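Local coordinates for putative major capsid protein (Cafeteriavirus-dependent mavirus, PDB 6G43) that probably forms the icosahedral shell of the virophage as a trimeric capsomer, each subunit contributing a double jelly roll, at residues A[239-244]-A[259-264]; A[74-79]-A[201-206]. All coordinates share one frame; numbering follows the deposited sequence.

Contact 1 (A[239-244]-A[259-264]); sequences ENMIGI and VDITGF
Met241 and Ile261 meet through apolar atoms alone, and no hydrogen bond or salt bridge joins 239-244 to 259-264. The selenomethionine chain extends as far as SE and then bends (chi3 -56°), which brings its methyl CE to 3.6 Å from Ile261 CD1; the same methyl lies 4.0 Å from Ile261 CG1, so it rests against the end of the isoleucine branch at a slant. Ile242 meets Val259 at an angle, CG1 4.0 Å from Val259 CG1, the methyl set anti to the valine's backbone N (chi1 -177°). Ile242 CG1 also reaches Ile261 CD1 at 4.4 Å, so Ile261 sits against two consecutive residues. At the far end Ile244 CD1 makes a looser approach to Val259 CG2. The strand axes approach to 10.1 Å and run roughly antiparallel at 149°: the two strands belong to different sheets that pack through their side chains, consistent with the layered build of a jelly roll. Strand 242-244 pairs with strand 96-98, Gly243 bonding to Gly97 through the backbone, whereas 259-262 pairs with strand 68-84, whose Phe79, Ala81 and Ile83 touch Met241, Ile242 and Ile244 in turn.

Contact 2 (A[74-79]-A[201-206]); sequences RLRVSF and VVDEAL
Arg74 and Asp203 cross at about a right angle, their guanidinium and carboxylate planes 68° apart. The arginine bends at chi3 (79°) and grips the aspartate residue side-on with two nitrogens. NE forms a salt bridge to Asp203 OD1 at 2.9 Å, lying above the carboxylate plane, while NH1 bonds to the backbone Asp203 O, also at 2.9 Å. Both acceptors lie near the guanidinium plane, and Ala205 N sits 3.7 Å above its centre. Arg76 instead runs alongside Asp203, pointing the same way, with its CG 3.5 Å from OD1; its NH1 makes a salt bridge to Glu374 of the second subunit and its NE bonds to Asn267, while Gln377 of that subunit bonds to Asp203 OD2. Val77 and Val202 lie side by side, pointing away from that charged face, CG2 of Val77 4.0 Å from CB of Val202; next to them Leu75 CD1 meets Leu206 CD1 at 3.9 Å. Between these two faces the strands form an antiparallel ladder, with reciprocal backbone bonds at the pairs Leu75-Glu204 and Val77-Val202. Strand 68-84 is joined on its other edge to strand 258-273 through Asn267 and Leu269, and helix 102-105 covers Val202 and Glu204, whose carboxylate bonds to Asn104 and Ser143.

Overall arrangement
Both contacts are largely buried and share one sheet, in which strands 68-84 and 258-273 are neighbours, yet they join it differently. Contact 2 lies within the sheet, edge to edge, and so combines backbone bonds with a charged face turned to the second subunit. Contact 1 packs that sheet against the two-stranded sheet 96-98/242-244, relies on apolar side chains, and is touched by no other chain of the assembly. Their centres are 14 Å apart. Phe79 ties them together: its CZ lies 3.3 Å from Met241 CE, and its CB packs on Ile261. Phe264 adds a second link by resting on Val77.

Contact 1 (A[239-244]-A[259-264])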
loop_
_atom_site.group_PDB
_atom_site.type_symbol
_atom_site.label_atom_id
_atom_site.label_comp_id
_atom_site.label_asym_id
_atom_site.label_seq_id
_atom_site.Cartn_x
_atom_site.Cartn_y
_atom_site.Cartn_z
ATOM N N GLU A 239 14.948 -12.399 -26.518
ATOM C CA GLU A 239 14.598 -10.974 -26.488
ATOM C C GLU A 239 13.252 -10.668 -25.802
ATOM O O GLU A 239 13.077 -9.582 -25.246
ATOM C CB GLU A 239 14.608 -10.413 -27.920
ATOM C CG GLU A 239 14.309 -8.920 -28.031
ATOM C CD GLU A 239 14.686 -8.317 -29.378
ATOM O OE1 GLU A 239 14.727 -9.054 -30.390
ATOM O OE2 GLU A 239 14.933 -7.092 -29.423
ATOM N N ASN A 240 12.316 -11.617 -25.849
ATOM C CA ASN A 240 11.002 -11.468 -25.214
ATOM C C ASN A 240 10.911 -12.002 -23.775
ATOM O O ASN A 240 9.862 -11.880 -23.149
ATOM C CB ASN A 240 9.934 -12.163 -26.074
ATOM C CG ASN A 240 9.738 -11.501 -27.431
ATOM O OD1 ASN A 240 9.950 -10.299 -27.590
ATOM N ND2 ASN A 240 9.312 -12.286 -28.414
HETATM N N MSE A 241 11.984 -12.592 -23.250
HETATM C CA MSE A 241 11.934 -13.264 -21.941
HETATM C C MSE A 241 13.070 -12.927 -21.011
HETATM O O MSE A 241 12.824 -12.602 -19.853
HETATM C CB MSE A 241 11.884 -14.775 -22.154
HETATM C CG MSE A 241 10.612 -15.203 -22.884
HETATM SE SE MSE A 241 10.258 -17.112 -22.553
HETATM C CE MSE A 241 11.984 -17.819 -23.179
ATOM N N ILE A 242 14.311 -13.003 -21.490
ATOM C CA ILE A 242 15.492 -12.880 -20.628
ATOM C C ILE A 242 15.913 -11.428 -20.412
ATOM O O ILE A 242 16.022 -10.657 -21.364
ATOM C CB ILE A 242 16.684 -13.684 -21.203
ATOM C CG1 ILE A 242 16.266 -15.135 -21.515
ATOM C CG2 ILE A 242 17.870 -13.665 -20.245
ATOM C CD1 ILE A 242 15.622 -15.887 -20.365
ATOM N N GLY A 243 16.164 -11.080 -19.150
ATOM C CA GLY A 243 16.622 -9.751 -18.758
ATOM C C GLY A 243 17.994 -9.793 -18.104
ATOM O O GLY A 243 18.241 -10.620 -17.222
ATOM N N ILE A 244 18.881 -8.900 -18.545
ATOM C CA ILE A 244 20.248 -8.791 -18.026
ATOM C C ILE A 244 20.487 -7.323 -17.677
ATOM O O ILE A 244 20.275 -6.446 -18.513
ATOM C CB ILE A 244 21.296 -9.275 -19.066
ATOM C CG1 ILE A 244 21.065 -10.753 -19.412
ATOM C CG2 ILE A 244 22.726 -9.079 -18.548
ATOM C CD1 ILE A 244 21.850 -11.255 -20.605
ATOM N N VAL A 259 22.242 -15.305 -26.232
ATOM C CA VAL A 259 21.350 -16.147 -25.428
ATOM C C VAL A 259 20.639 -17.191 -26.302
ATOM O O VAL A 259 20.210 -16.888 -27.415
ATOM C CB VAL A 259 20.324 -15.292 -24.642
ATOM C CG1 VAL A 259 19.450 -16.165 -23.752
ATOM C CG2 VAL A 259 21.031 -14.254 -23.780
ATOM N N ASP A 260 20.529 -18.414 -25.780
ATOM C CA ASP A 260 19.879 -19.535 -26.469
ATOM C C ASP A 260 18.840 -20.177 -25.552
ATOM O O ASP A 260 19.150 -20.507 -24.406
ATOM C CB ASP A 260 20.905 -20.612 -26.859
ATOM C CG ASP A 260 22.018 -20.081 -27.746
ATOM O OD1 ASP A 260 21.734 -19.266 -28.649
ATOM O OD2 ASP A 260 23.183 -20.497 -27.549
ATOM N N ILE A 261 17.625 -20.363 -26.068
ATOM C CA ILE A 261 16.577 -21.121 -25.381
ATOM C C ILE A 261 16.657 -22.587 -25.817
ATOM O O ILE A 261 16.644 -22.878 -27.016
ATOM C CB ILE A 261 15.165 -20.578 -25.708
ATOM C CG1 ILE A 261 15.077 -19.065 -25.466
ATOM C CG2 ILE A 261 14.106 -21.295 -24.881
ATOM C CD1 ILE A 261 15.376 -18.616 -24.046
ATOM N N THR A 262 16.736 -23.494 -24.841
ATOM C CA THR A 262 16.677 -24.942 -25.081
ATOM C C THR A 262 15.680 -25.604 -24.129
ATOM O O THR A 262 15.254 -25.002 -23.141
ATOM C CB THR A 262 18.055 -25.608 -24.901
ATOM O OG1 THR A 262 18.545 -25.361 -23.576
ATOM C CG2 THR A 262 19.057 -25.069 -25.920
ATOM N N GLY A 263 15.320 -26.846 -24.446
ATOM C CA GLY A 263 14.399 -27.653 -23.636
ATOM C C GLY A 263 13.032 -27.038 -23.374
ATOM O O GLY A 263 12.436 -27.280 -22.321
ATOM N N PHE A 264 12.533 -26.253 -24.330
ATOM C CA PHE A 264 11.270 -25.542 -24.168
ATOM C C PHE A 264 10.099 -26.524 -24.143
ATOM O O PHE A 264 9.962 -27.362 -25.037
ATOM C CB PHE A 264 11.071 -24.507 -25.283
ATOM C CG PHE A 264 9.792 -23.715 -25.159
ATOM C CD1 PHE A 264 9.752 -22.541 -24.413
ATOM C CD2 PHE A 264 8.622 -24.145 -25.784
ATOM C CE1 PHE A 264 8.576 -21.812 -24.293
ATOM C CE2 PHE A 264 7.444 -23.424 -25.664
ATOM C CZ PHE A 264 7.419 -22.254 -24.919
#

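Contact 2 (A[74-79]-A[201-206])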
loop_
_atom_site.group_PDB
_atom_site.type_symbol
_atom_site.label_atom_id
_atom_site.label_comp_id
_atom_site.label_asym_id
_atom_site.label_seq_id
_atom_site.Cartn_x
_atom_site.Cartn_y
_atom_site.Cartn_z
ATOM N N ARG A 74 -4.331 -20.510 -17.760
ATOM C CA ARG A 74 -2.922 -20.147 -17.637
ATOM C C ARG A 74 -2.050 -20.999 -18.549
ATOM O O ARG A 74 -2.341 -22.173 -18.766
ATOM C CB ARG A 74 -2.463 -20.315 -16.185
ATOM C CG ARG A 74 -3.297 -19.548 -15.167
ATOM C CD ARG A 74 -2.720 -19.676 -13.765
ATOM N NE ARG A 74 -1.574 -18.789 -13.539
ATOM C CZ ARG A 74 -1.644 -17.486 -13.247
ATOM N NH1 ARG A 74 -0.519 -16.797 -13.057
ATOM N NH2 ARG A 74 -2.816 -16.856 -13.142
ATOM N N LEU A 75 -0.991 -20.390 -19.080
ATOM C CA LEU A 75 0.045 -21.095 -19.831
ATOM C C LEU A 75 1.272 -21.256 -18.948
ATOM O O LEU A 75 1.740 -20.282 -18.351
ATOM C CB LEU A 75 0.430 -20.312 -21.086
ATOM C CG LEU A 75 -0.618 -20.191 -22.187
ATOM C CD1 LEU A 75 -0.102 -19.269 -23.281
ATOM C CD2 LEU A 75 -0.979 -21.553 -22.759
ATOM N N ARG A 76 1.790 -22.482 -18.879
ATOM C CA ARG A 76 2.964 -22.805 -18.074
ATOM C C ARG A 76 4.121 -23.227 -18.979
ATOM O O ARG A 76 4.104 -24.324 -19.539
ATOM C CB ARG A 76 2.630 -23.910 -17.069
ATOM C CG ARG A 76 1.553 -23.505 -16.074
ATOM C CD ARG A 76 1.443 -24.485 -14.918
ATOM N NE ARG A 76 0.981 -25.798 -15.362
ATOM C CZ ARG A 76 0.892 -26.885 -14.592
ATOM N NH1 ARG A 76 1.231 -26.848 -13.303
ATOM N NH2 ARG A 76 0.457 -28.028 -15.123
ATOM N N VAL A 77 5.113 -22.347 -19.124
ATOM C CA VAL A 77 6.306 -22.629 -19.931
ATOM C C VAL A 77 7.489 -22.980 -19.032
ATOM O O VAL A 77 7.643 -22.401 -17.958
ATOM C CB VAL A 77 6.676 -21.455 -20.879
ATOM C CG1 VAL A 77 5.481 -21.072 -21.736
ATOM C CG2 VAL A 77 7.203 -20.232 -20.129
ATOM N N SER A 78 8.309 -23.935 -19.474
ATOM C CA SER A 78 9.566 -24.274 -18.797
ATOM C C SER A 78 10.670 -24.440 -19.835
ATOM O O SER A 78 10.436 -25.020 -20.894
ATOM C CB SER A 78 9.419 -25.545 -17.958
ATOM O OG SER A 78 8.967 -26.631 -18.744
ATOM N N PHE A 79 11.860 -23.926 -19.525
ATOM C CA PHE A 79 12.975 -23.892 -20.475
ATOM C C PHE A 79 14.304 -23.597 -19.785
ATOM O O PHE A 79 14.333 -23.123 -18.646
ATOM C CB PHE A 79 12.724 -22.831 -21.560
ATOM C CG PHE A 79 12.556 -21.431 -21.024
ATOM C CD1 PHE A 79 13.658 -20.597 -20.850
ATOM C CD2 PHE A 79 11.295 -20.942 -20.691
ATOM C CE1 PHE A 79 13.506 -19.309 -20.353
ATOM C CE2 PHE A 79 11.138 -19.653 -20.194
ATOM C CZ PHE A 79 12.244 -18.835 -20.025
ATOM N N VAL A 201 10.658 -21.691 -14.879
ATOM C CA VAL A 201 9.274 -22.126 -15.050
ATOM C C VAL A 201 8.393 -20.907 -14.787
ATOM O O VAL A 201 8.490 -20.300 -13.723
ATOM C CB VAL A 201 8.885 -23.267 -14.080
ATOM C CG1 VAL A 201 7.437 -23.693 -14.295
ATOM C CG2 VAL A 201 9.804 -24.471 -14.259
ATOM N N VAL A 202 7.548 -20.552 -15.753
ATOM C CA VAL A 202 6.654 -19.397 -15.627
ATOM C C VAL A 202 5.203 -19.833 -15.829
ATOM O O VAL A 202 4.846 -20.334 -16.894
ATOM C CB VAL A 202 6.993 -18.289 -16.647
ATOM C CG1 VAL A 202 6.103 -17.074 -16.427
ATOM C CG2 VAL A 202 8.458 -17.884 -16.546
ATOM N N ASP A 203 4.386 -19.616 -14.800
ATOM C CA ASP A 203 2.960 -19.921 -14.806
ATOM C C ASP A 203 2.197 -18.596 -14.934
ATOM O O ASP A 203 1.998 -17.893 -13.945
ATOM C CB ASP A 203 2.609 -20.661 -13.503
ATOM C CG ASP A 203 1.163 -21.138 -13.443
ATOM O OD1 ASP A 203 0.346 -20.768 -14.315
ATOM O OD2 ASP A 203 0.842 -21.895 -12.502
ATOM N N GLU A 204 1.768 -18.276 -16.158
ATOM C CA GLU A 204 1.168 -16.976 -16.485
ATOM C C GLU A 204 -0.195 -17.130 -17.160
ATOM O O GLU A 204 -0.367 -17.987 -18.030
ATOM C CB GLU A 204 2.109 -16.197 -17.407
ATOM C CG GLU A 204 1.701 -14.747 -17.664
ATOM C CD GLU A 204 2.823 -13.908 -18.264
ATOM O OE1 GLU A 204 3.962 -13.995 -17.766
ATOM O OE2 GLU A 204 2.570 -13.160 -19.235
ATOM N N ALA A 205 -1.147 -16.282 -16.763
ATOM C CA ALA A 205 -2.471 -16.228 -17.385
ATOM C C ALA A 205 -2.367 -15.755 -18.830
ATOM O O ALA A 205 -1.588 -14.848 -19.129
ATOM C CB ALA A 205 -3.386 -15.302 -16.600
ATOM N N LEU A 206 -3.154 -16.369 -19.714
ATOM C CA LEU A 206 -3.191 -15.992 -21.127
ATOM C C LEU A 206 -4.033 -14.732 -21.300
ATOM O O LEU A 206 -5.207 -14.705 -20.922
ATOM C CB LEU A 206 -3.762 -17.130 -21.982
ATOM C CG LEU A 206 -3.936 -16.883 -23.489
ATOM C CD1 LEU A 206 -2.626 -16.491 -24.158
ATOM C CD2 LEU A 206 -4.529 -18.110 -24.163
#